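Local coordinates for protein 6-phospho-alpha-glucosidase (Merdibacter massiliensis, PDB 6VC6) that probably hydrolyses 6-phospho-alpha-glucosides, releasing glucose 6-phosphate, at a site that holds NAD and a manganese ion, at residues M78-M83 / A329-K334; R165-C170 / C361-N366; G346-M351 / A355-V360. All coordinates share one frame; numbering follows the deposited sequence.

Interaction 1. Residues M78-M83 / A329-K334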
loop_
_atom_site.group_PDB
_atom_site.type_symbol
_atom_site.label_atom_id
_atom_site.label_comp_id
_atom_site.label_asym_id
_atom_site.label_seq_id
_atom_site.Cartn_x
_atom_site.Cartn_y
_atom_site.Cartn_z
HETATM N N MSE A 78 12.979 1.221 19.937
HETATM C CA MSE A 78 11.918 0.509 19.239
HETATM C C MSE A 78 12.473 -0.654 18.423
HETATM O O MSE A 78 13.559 -0.560 17.850
HETATM C CB MSE A 78 11.139 1.461 18.329
HETATM C CG MSE A 78 10.229 2.423 19.075
HETATM SE SE MSE A 78 8.667 1.540 19.838
HETATM C CE MSE A 78 8.639 2.421 21.577
ATOM N N ASP A 79 11.723 -1.753 18.383
ATOM C CA ASP A 79 12.090 -2.899 17.560
ATOM C C ASP A 79 11.415 -2.860 16.196
ATOM O O ASP A 79 12.017 -3.262 15.195
ATOM C CB ASP A 79 11.732 -4.204 18.276
ATOM C CG ASP A 79 12.499 -4.393 19.569
ATOM O OD1 ASP A 79 13.748 -4.400 19.526
ATOM O OD2 ASP A 79 11.853 -4.535 20.628
ATOM N N PHE A 80 10.176 -2.377 16.137
ATOM C CA PHE A 80 9.416 -2.324 14.898
ATOM C C PHE A 80 8.691 -0.992 14.800
ATOM O O PHE A 80 8.154 -0.492 15.793
ATOM C CB PHE A 80 8.400 -3.470 14.813
ATOM C CG PHE A 80 9.013 -4.803 14.500
ATOM C CD1 PHE A 80 9.267 -5.173 13.190
ATOM C CD2 PHE A 80 9.334 -5.688 15.516
ATOM C CE1 PHE A 80 9.830 -6.400 12.898
ATOM C CE2 PHE A 80 9.898 -6.917 15.229
ATOM C CZ PHE A 80 10.145 -7.272 13.919
ATOM N N ILE A 81 8.677 -0.425 13.596
ATOM C CA ILE A 81 7.932 0.793 13.298
ATOM C C ILE A 81 6.930 0.464 12.201
ATOM O O ILE A 81 7.323 0.115 11.080
ATOM C CB ILE A 81 8.854 1.945 12.869
ATOM C CG1 ILE A 81 9.955 2.170 13.908
ATOM C CG2 ILE A 81 8.048 3.217 12.660
ATOM C CD1 ILE A 81 9.447 2.676 15.238
ATOM N N PHE A 82 5.643 0.566 12.523
ATOM C CA PHE A 82 4.566 0.354 11.560
ATOM C C PHE A 82 4.156 1.718 11.015
ATOM O O PHE A 82 3.608 2.546 11.748
ATOM C CB PHE A 82 3.375 -0.354 12.206
ATOM C CG PHE A 82 3.631 -1.795 12.570
ATOM C CD1 PHE A 82 4.868 -2.383 12.358
ATOM C CD2 PHE A 82 2.621 -2.563 13.129
ATOM C CE1 PHE A 82 5.094 -3.705 12.699
ATOM C CE2 PHE A 82 2.838 -3.885 13.471
ATOM C CZ PHE A 82 4.077 -4.457 13.255
HETATM N N MSE A 83 4.419 1.952 9.734
HETATM C CA MSE A 83 4.121 3.247 9.128
HETATM C C MSE A 83 2.881 3.192 8.239
HETATM O O MSE A 83 2.830 2.421 7.280
HETATM C CB MSE A 83 5.321 3.745 8.321
HETATM C CG MSE A 83 6.658 3.551 9.015
HETATM SE SE MSE A 83 8.027 4.774 8.359
HETATM C CE MSE A 83 7.350 6.424 9.136
ATOM N N ALA A 329 7.343 -13.031 10.915
ATOM C CA ALA A 329 8.316 -13.713 10.069
ATOM C C ALA A 329 9.698 -13.088 10.189
ATOM O O ALA A 329 10.709 -13.794 10.110
ATOM C CB ALA A 329 7.849 -13.696 8.614
ATOM N N ILE A 330 9.762 -11.770 10.385
ATOM C CA ILE A 330 11.050 -11.106 10.554
ATOM C C ILE A 330 11.633 -11.417 11.926
ATOM O O ILE A 330 12.781 -11.861 12.045
ATOM C CB ILE A 330 10.903 -9.589 10.336
ATOM C CG1 ILE A 330 10.656 -9.280 8.859
ATOM C CG2 ILE A 330 12.135 -8.855 10.842
ATOM C CD1 ILE A 330 10.317 -7.832 8.592
ATOM N N ALA A 331 10.845 -11.200 12.982
ATOM C CA ALA A 331 11.363 -11.315 14.342
ATOM C C ALA A 331 11.778 -12.739 14.684
ATOM O O ALA A 331 12.702 -12.936 15.482
ATOM C CB ALA A 331 10.322 -10.814 15.343
ATOM N N TYR A 332 11.119 -13.739 14.103
ATOM C CA TYR A 332 11.398 -15.134 14.419
ATOM C C TYR A 332 12.112 -15.866 13.290
ATOM O O TYR A 332 12.272 -17.089 13.366
ATOM C CB TYR A 332 10.100 -15.857 14.787
ATOM C CG TYR A 332 9.506 -15.376 16.090
ATOM C CD1 TYR A 332 10.185 -15.549 17.289
ATOM C CD2 TYR A 332 8.271 -14.740 16.122
ATOM C CE1 TYR A 332 9.651 -15.107 18.484
ATOM C CE2 TYR A 332 7.728 -14.295 17.314
ATOM C CZ TYR A 332 8.423 -14.481 18.491
ATOM O OH TYR A 332 7.892 -14.042 19.682
ATOM N N ASN A 333 12.550 -15.148 12.253
ATOM C CA ASN A 333 13.331 -15.720 11.156
ATOM C C ASN A 333 12.610 -16.913 10.530
ATOM O O ASN A 333 13.182 -17.986 10.329
ATOM C CB ASN A 333 14.732 -16.111 11.633
ATOM C CG ASN A 333 15.710 -16.292 10.487
ATOM O OD1 ASN A 333 15.760 -15.481 9.563
ATOM N ND2 ASN A 333 16.492 -17.365 10.543
ATOM N N LYS A 334 11.328 -16.712 10.222
ATOM C CA LYS A 334 10.510 -17.810 9.715
ATOM C C LYS A 334 10.894 -18.198 8.295
ATOM O O LYS A 334 10.716 -19.359 7.905
ATOM C CB LYS A 334 9.031 -17.431 9.771
ATOM C CG LYS A 334 8.467 -17.312 11.175
ATOM C CD LYS A 334 6.982 -16.995 11.136
ATOM C CE LYS A 334 6.394 -16.914 12.533
ATOM N NZ LYS A 334 4.955 -16.535 12.501
#
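Phe80 meets Ile330 and Ala331 with the edge of its ring. The outer carbons do the touching, and both aliphatic partners lie near the ring plane. Phe80 CZ is 3.8 Å from Ala331 CB, and CE1 is 3.9 Å from Ile330 CG2. CZ also reaches Ile330 CG2, at 4.0 Å, and so sits against both methyls. In Phe80, CG is anti to the carbonyl carbon (chi1 -75°), which carries the ring out from the strand with its far end at the helix. Ile330 uses its short branch, CG2, which is anti to the backbone N.

Strand 80-83 belongs to the parallel, Rossmann-type part of the sheet, between strands 4-9 and 141-144. Helix 318-331 ends over it in a Schellman motif with Asn333, of positive phi, as the C-prime residue. Lys334 N is bonded to Ala329 O at 3.0 Å, and Asn333 N more weakly to Ile330 O. With the ring cut back to an alanine here, the helix end would probably lose the aromatic edge that Ile330 CG2 and Ala331 CB rest on, opening a gap between strand and helix. Neighbouring strands add to the packing: Ile330 touches Trp141, and Ala331 touches Tyr4.

Interaction 2. Residues R165-C170 / C361-N366. With MN (manganese (II) ion), chain E; NAD (nicotinamide-adenine-dinucleotide), chain G.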
loop_
_atom_site.group_PDB
_atom_site.type_symbol
_atom_site.label_atom_id
_atom_site.label_comp_id
_atom_site.label_asym_id
_atom_site.label_seq_id
_atom_site.Cartn_x
_atom_site.Cartn_y
_atom_site.Cartn_z
ATOM N N ARG A 165 16.998 -2.212 6.752
ATOM C CA ARG A 165 15.862 -2.542 7.603
ATOM C C ARG A 165 14.663 -1.665 7.272
ATOM O O ARG A 165 13.976 -1.148 8.159
ATOM C CB ARG A 165 16.236 -2.430 9.080
ATOM C CG ARG A 165 17.303 -3.429 9.511
ATOM C CD ARG A 165 17.338 -3.606 11.019
ATOM N NE ARG A 165 17.379 -5.017 11.402
ATOM C CZ ARG A 165 18.445 -5.620 11.920
ATOM N NH1 ARG A 165 19.565 -4.939 12.119
ATOM N NH2 ARG A 165 18.390 -6.906 12.239
ATOM N N ILE A 166 14.397 -1.485 5.979
ATOM C CA ILE A 166 13.205 -0.800 5.492
ATOM C C ILE A 166 12.521 -1.714 4.486
ATOM O O ILE A 166 13.150 -2.158 3.519
ATOM C CB ILE A 166 13.536 0.557 4.841
ATOM C CG1 ILE A 166 14.351 1.433 5.794
ATOM C CG2 ILE A 166 12.261 1.271 4.420
ATOM C CD1 ILE A 166 14.785 2.750 5.182
ATOM N N LEU A 167 11.238 -1.993 4.709
ATOM C CA LEU A 167 10.471 -2.875 3.839
ATOM C C LEU A 167 9.130 -2.231 3.523
ATOM O O LEU A 167 8.365 -1.903 4.436
ATOM C CB LEU A 167 10.265 -4.249 4.485
ATOM C CG LEU A 167 9.567 -5.285 3.602
ATOM C CD1 LEU A 167 10.293 -5.432 2.273
ATOM C CD2 LEU A 167 9.466 -6.625 4.313
ATOM N N ASN A 168 8.849 -2.053 2.236
ATOM C CA ASN A 168 7.558 -1.567 1.765
ATOM C C ASN A 168 6.716 -2.754 1.314
ATOM O O ASN A 168 7.206 -3.626 0.587
ATOM C CB ASN A 168 7.735 -0.572 0.617
ATOM C CG ASN A 168 8.603 0.613 1.000
ATOM O OD1 ASN A 168 8.123 1.584 1.583
ATOM N ND2 ASN A 168 9.888 0.538 0.670
ATOM N N ILE A 169 5.455 -2.791 1.753
ATOM C CA ILE A 169 4.562 -3.906 1.467
ATOM C C ILE A 169 3.200 -3.378 1.031
ATOM O O ILE A 169 2.832 -2.231 1.296
ATOM C CB ILE A 169 4.398 -4.854 2.677
ATOM C CG1 ILE A 169 3.732 -4.124 3.846
ATOM C CG2 ILE A 169 5.745 -5.429 3.099
ATOM C CD1 ILE A 169 3.925 -4.811 5.180
ATOM N N CYS A 170 2.452 -4.248 0.356
ATOM C CA CYS A 170 1.099 -3.963 -0.102
ATOM C C CYS A 170 0.245 -5.205 0.086
ATOM O O CYS A 170 0.722 -6.325 -0.123
ATOM C CB CYS A 170 1.080 -3.543 -1.574
ATOM S SG CYS A 170 -0.566 -3.364 -2.295
ATOM N N CYS A 361 9.019 -13.449 -1.906
ATOM C CA CYS A 361 10.284 -13.500 -1.188
ATOM C C CYS A 361 10.123 -14.297 0.098
ATOM O O CYS A 361 9.042 -14.336 0.689
ATOM C CB CYS A 361 10.801 -12.094 -0.836
ATOM S SG CYS A 361 10.847 -10.912 -2.201
ATOM N N GLU A 362 11.213 -14.930 0.524
ATOM C CA GLU A 362 11.310 -15.434 1.886
ATOM C C GLU A 362 11.695 -14.287 2.810
ATOM O O GLU A 362 12.476 -13.409 2.436
ATOM C CB GLU A 362 12.345 -16.554 1.986
ATOM C CG GLU A 362 11.842 -17.933 1.580
ATOM C CD GLU A 362 12.881 -19.014 1.824
ATOM O OE1 GLU A 362 13.870 -18.737 2.534
ATOM O OE2 GLU A 362 12.718 -20.138 1.303
ATOM N N LEU A 363 11.143 -14.291 4.022
ATOM C CA LEU A 363 11.302 -13.173 4.945
ATOM C C LEU A 363 11.837 -13.672 6.277
ATOM O O LEU A 363 11.177 -14.462 6.958
ATOM C CB LEU A 363 9.975 -12.435 5.143
ATOM C CG LEU A 363 9.969 -10.977 4.680
ATOM C CD1 LEU A 363 8.643 -10.317 5.010
ATOM C CD2 LEU A 363 11.125 -10.212 5.306
ATOM N N GLY A 364 13.024 -13.199 6.651
ATOM C CA GLY A 364 13.616 -13.531 7.931
ATOM C C GLY A 364 14.196 -12.320 8.631
ATOM O O GLY A 364 13.835 -11.183 8.310
ATOM N N ILE A 365 15.102 -12.549 9.586
ATOM C CA ILE A 365 15.703 -11.442 10.327
ATOM C C ILE A 365 16.561 -10.576 9.414
ATOM O O ILE A 365 16.762 -9.385 9.684
ATOM C CB ILE A 365 16.517 -11.978 11.524
ATOM C CG1 ILE A 365 16.616 -10.922 12.628
ATOM C CG2 ILE A 365 17.908 -12.420 11.087
ATOM C CD1 ILE A 365 15.422 -10.886 13.551
ATOM N N ASN A 366 17.069 -11.145 8.321
ATOM C CA ASN A 366 17.979 -10.447 7.427
ATOM C C ASN A 366 17.268 -9.823 6.235
ATOM O O ASN A 366 17.927 -9.430 5.268
ATOM C CB ASN A 366 19.074 -11.401 6.949
ATOM C CG ASN A 366 19.866 -11.997 8.098
ATOM O OD1 ASN A 366 19.769 -13.191 8.380
ATOM N ND2 ASN A 366 20.651 -11.164 8.770
HETATM MN MN MN E . -1.427 -1.386 -2.005
HETATM P PA NAD G . -6.045 8.531 7.129
HETATM O O1A NAD G . -7.281 7.996 7.812
HETATM O O2A NAD G . -6.008 9.961 6.649
HETATM O O5B NAD G . -4.785 8.298 8.100
HETATM C C5B NAD G . -3.560 8.987 7.874
HETATM C C4B NAD G . -2.958 9.401 9.206
HETATM O O4B NAD G . -1.568 9.690 9.042
HETATM C C3B NAD G . -3.628 10.662 9.726
HETATM O O3B NAD G . -4.053 10.456 11.074
HETATM C C2B NAD G . -2.553 11.726 9.691
HETATM O O2B NAD G . -2.642 12.573 10.839
HETATM C C1B NAD G . -1.266 10.920 9.702
HETATM N N9A NAD G . -0.158 11.639 9.028
HETATM C C8A NAD G . -0.224 12.339 7.879
HETATM N N7A NAD G . 0.986 12.872 7.565
HETATM C C5A NAD G . 1.850 12.514 8.533
HETATM C C6A NAD G . 3.286 12.735 8.827
HETATM N N6A NAD G . 4.068 13.468 7.998
HETATM N N1A NAD G . 3.791 12.180 9.952
HETATM C C2A NAD G . 3.029 11.448 10.787
HETATM N N3A NAD G . 1.722 11.210 10.583
HETATM C C4A NAD G . 1.088 11.708 9.496
HETATM O O3 NAD G . -5.670 7.575 5.889
HETATM P PN NAD G . -6.149 6.043 5.797
HETATM O O1N NAD G . -7.286 5.958 4.806
HETATM O O2N NAD G . -6.300 5.472 7.187
HETATM O O5D NAD G . -4.845 5.392 5.121
HETATM C C5D NAD G . -3.696 5.101 5.913
HETATM C C4D NAD G . -2.530 4.816 4.979
HETATM O O4D NAD G . -2.417 3.410 4.751
HETATM C C3D NAD G . -2.759 5.471 3.624
HETATM O O3D NAD G . -1.565 6.148 3.227
HETATM C C2D NAD G . -2.998 4.318 2.677
HETATM O O2D NAD G . -2.484 4.602 1.376
HETATM C C1D NAD G . -2.226 3.201 3.352
HETATM N N1N NAD G . -2.663 1.876 2.920
HETATM C C2N NAD G . -1.788 1.152 2.220
HETATM C C3N NAD G . -2.108 -0.115 1.767
HETATM C C7N NAD G . -1.088 -0.883 0.982
HETATM O O7N NAD G . -1.426 -1.886 0.377
HETATM N N7N NAD G . 0.167 -0.433 0.959
HETATM C C4N NAD G . -3.358 -0.644 2.061
HETATM C C5N NAD G . -4.256 0.130 2.789
HETATM C C6N NAD G . -3.878 1.400 3.219
#
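Leu167 and Leu363 face each other from backbones that run in broadly opposite senses. Their CA atoms are 10.4 Å apart. The chains come closer at the other end, where the CA atoms of Arg165 and Asn366 are 8.2 Å apart. The two strands are not neighbours in the sheet, because strand 336-343 lies between them. The contact therefore bridges that strand through side chains.

The two leucines meet tip to tip. Leu167 CD2 is 3.8 Å from Leu363 CD1 and 4.1 Å from Leu363 CD2, so one methyl faces both methyls of its partner. In Leu167, CG is anti to the backbone N (chi1 -175°), which sends the branch toward Leu363. Leu167 also touches Val340, and Leu363 touches Phe338, both on the middle strand, and helix 318-331 covers Leu363 through Val326 and Ile330. At the edge, Arg165 NH2 comes obliquely to Ile365 O at 3.9 Å, a loose approach.

The other end of segment 165-170 leads into the active site. Cys170 SG binds the manganese ion at 2.2 Å, and O7N of the NAD carboxamide binds it at 2.4 Å. The same carboxamide gives a weak hydrogen bond from N7N to Ile169 O, at 3.2 Å and 129°. Both polar atoms of the carboxamide are thus engaged, the nitrogen weakly, which would help fix its rotation next to the metal. His200 also binds the manganese, and the bound glucose 6-phosphate touches Cys170. A cysteine and a histidine on manganese, beside the nicotinamide of NAD, form the site characteristic of family 4 glycoside hydrolases, built at the end of a Rossmann-type strand.

Interaction 3. Residues G346-M351 / A355-V360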
loop_
_atom_site.group_PDB
_atom_site.type_symbol
_atom_site.label_atom_id
_atom_site.label_comp_id
_atom_site.label_asym_id
_atom_site.label_seq_id
_atom_site.Cartn_x
_atom_site.Cartn_y
_atom_site.Cartn_z
ATOM N N GLY A 346 18.413 -8.038 -11.130
ATOM C CA GLY A 346 18.442 -9.310 -11.816
ATOM C C GLY A 346 17.249 -10.207 -11.559
ATOM O O GLY A 346 17.036 -11.157 -12.322
ATOM N N ALA A 347 16.469 -9.937 -10.509
ATOM C CA ALA A 347 15.311 -10.776 -10.213
ATOM C C ALA A 347 14.317 -10.767 -11.368
ATOM O O ALA A 347 13.743 -11.806 -11.713
ATOM C CB ALA A 347 14.651 -10.314 -8.917
ATOM N N ILE A 348 14.095 -9.604 -11.970
ATOM C CA ILE A 348 13.465 -9.500 -13.280
ATOM C C ILE A 348 14.589 -9.221 -14.269
ATOM O O ILE A 348 15.157 -8.123 -14.285
ATOM C CB ILE A 348 12.384 -8.411 -13.315
ATOM C CG1 ILE A 348 11.332 -8.676 -12.236
ATOM C CG2 ILE A 348 11.733 -8.353 -14.689
ATOM C CD1 ILE A 348 10.135 -7.747 -12.299
ATOM N N ALA A 349 14.914 -10.219 -15.093
ATOM C CA ALA A 349 16.205 -10.234 -15.773
ATOM C C ALA A 349 16.325 -9.155 -16.845
ATOM O O ALA A 349 17.423 -8.631 -17.062
ATOM C CB ALA A 349 16.460 -11.614 -16.380
ATOM N N ASN A 350 15.231 -8.810 -17.526
ATOM C CA ASN A 350 15.289 -7.841 -18.613
ATOM C C ASN A 350 14.803 -6.454 -18.198
ATOM O O ASN A 350 14.400 -5.663 -19.057
ATOM C CB ASN A 350 14.498 -8.345 -19.822
ATOM C CG ASN A 350 13.114 -8.838 -19.454
ATOM O OD1 ASN A 350 12.783 -8.978 -18.278
ATOM N ND2 ASN A 350 12.299 -9.113 -20.467
HETATM N N MSE A 351 14.837 -6.144 -16.906
HETATM C CA MSE A 351 14.584 -4.786 -16.437
HETATM C C MSE A 351 15.810 -4.275 -15.687
HETATM O O MSE A 351 16.659 -5.066 -15.272
HETATM C CB MSE A 351 13.336 -4.732 -15.550
HETATM C CG MSE A 351 12.036 -4.613 -16.336
HETATM SE SE MSE A 351 10.431 -4.592 -15.223
HETATM C CE MSE A 351 10.720 -2.900 -14.299
ATOM N N ALA A 355 15.443 -0.918 -10.227
ATOM C CA ALA A 355 13.992 -0.809 -10.191
ATOM C C ALA A 355 13.448 -1.473 -8.933
ATOM O O ALA A 355 13.869 -2.572 -8.565
ATOM C CB ALA A 355 13.365 -1.448 -11.430
HETATM N N MSE A 356 12.521 -0.791 -8.269
HETATM C CA MSE A 356 11.817 -1.383 -7.139
HETATM C C MSE A 356 10.632 -2.186 -7.663
HETATM O O MSE A 356 9.686 -1.624 -8.216
HETATM C CB MSE A 356 11.353 -0.306 -6.154
HETATM C CG MSE A 356 12.478 0.541 -5.568
HETATM SE SE MSE A 356 13.897 -0.502 -4.712
HETATM C CE MSE A 356 12.939 -1.104 -3.127
ATOM N N VAL A 357 10.693 -3.506 -7.499
ATOM C CA VAL A 357 9.707 -4.414 -8.065
ATOM C C VAL A 357 9.030 -5.187 -6.937
ATOM O O VAL A 357 9.457 -5.155 -5.783
ATOM C CB VAL A 357 10.329 -5.378 -9.093
ATOM C CG1 VAL A 357 10.870 -4.603 -10.284
ATOM C CG2 VAL A 357 11.429 -6.203 -8.446
ATOM N N GLU A 358 7.959 -5.893 -7.296
ATOM C CA GLU A 358 7.132 -6.640 -6.356
ATOM C C GLU A 358 7.213 -8.120 -6.705
ATOM O O GLU A 358 6.834 -8.518 -7.812
ATOM C CB GLU A 358 5.683 -6.150 -6.407
ATOM C CG GLU A 358 4.836 -6.542 -5.213
ATOM C CD GLU A 358 3.502 -5.823 -5.193
ATOM O OE1 GLU A 358 2.746 -5.941 -6.181
ATOM O OE2 GLU A 358 3.209 -5.136 -4.192
ATOM N N LEU A 359 7.705 -8.930 -5.767
ATOM C CA LEU A 359 7.959 -10.340 -6.038
ATOM C C LEU A 359 7.718 -11.166 -4.782
ATOM O O LEU A 359 7.627 -10.641 -3.670
ATOM C CB LEU A 359 9.392 -10.567 -6.531
ATOM C CG LEU A 359 9.861 -9.829 -7.784
ATOM C CD1 LEU A 359 11.371 -9.824 -7.830
ATOM C CD2 LEU A 359 9.283 -10.468 -9.034
ATOM N N VAL A 360 7.627 -12.483 -4.980
ATOM C CA VAL A 360 7.577 -13.418 -3.862
ATOM C C VAL A 360 8.961 -13.519 -3.235
ATOM O O VAL A 360 9.970 -13.655 -3.940
ATOM C CB VAL A 360 7.081 -14.793 -4.332
ATOM C CG1 VAL A 360 7.095 -15.792 -3.183
ATOM C CG2 VAL A 360 5.688 -14.682 -4.934
#
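Ala347, Ile348 and Met351 press three bumps onto one face of the strand that carries Ala355, Val357 and Leu359. The first is small and tight. Ala347 CB sits 3.5 Å from Leu359 CD1, closer than usual for two carbons. Ile348 fills the hollow between Leu359 and Val357. Its CD1 lies 3.8 Å from Val357 CG1, while its CG1 is 4.2 Å from Leu359 CD2. The Ile348 and Val357 side chains point opposite ways and lie alongside each other, so they overlap along their sides. Met351, modelled as selenomethionine, makes the third bump. Its chain is extended as far as the selenium and then bends (chi3 66°). The bend brings CE to the dip between Ala355 CB, at 4.2 Å, and Val357 CG1, at 4.4 Å.

A type I turn from Ile348 to Met351, with Met351 N bonded to Ile348 O at 3.3 Å, helps place both large side chains against the strand. This segment is part of the connection between the adjacent antiparallel strands 336-343 and 356-364, and it folds back over the second of them. Helix 378-400 also packs on Met351, through Leu381, Leu384 and Val385. Every contact between the two segments is carbon against carbon, and all six touching residues are buried. The fit therefore depends on shape and on exclusion of water, with no polar pairing to set the alignment.

Overall arrangement
From the N terminus, segment 78-83 opens interaction 1 and segment 165-170 opens interaction 2. The chain then passes through the family 4 C-terminal region to 329-334, which closes interaction 1. Interaction 3 is a short local closure, 346-351 with 355-360, and falls wholly within the span of interaction 2. Segment 361-366 closes interaction 2 last, so interactions 1 and 2 cross. These two touch, with a probable hydrogen bond from Ile365 N to Asn333 OD1. Interactions 2 and 3 share strand 356-364 and meet where Cys170 packs on Glu358. Together they tie the parallel strands of the large sheet to helix 318-331 and to the antiparallel strands of the same sheet.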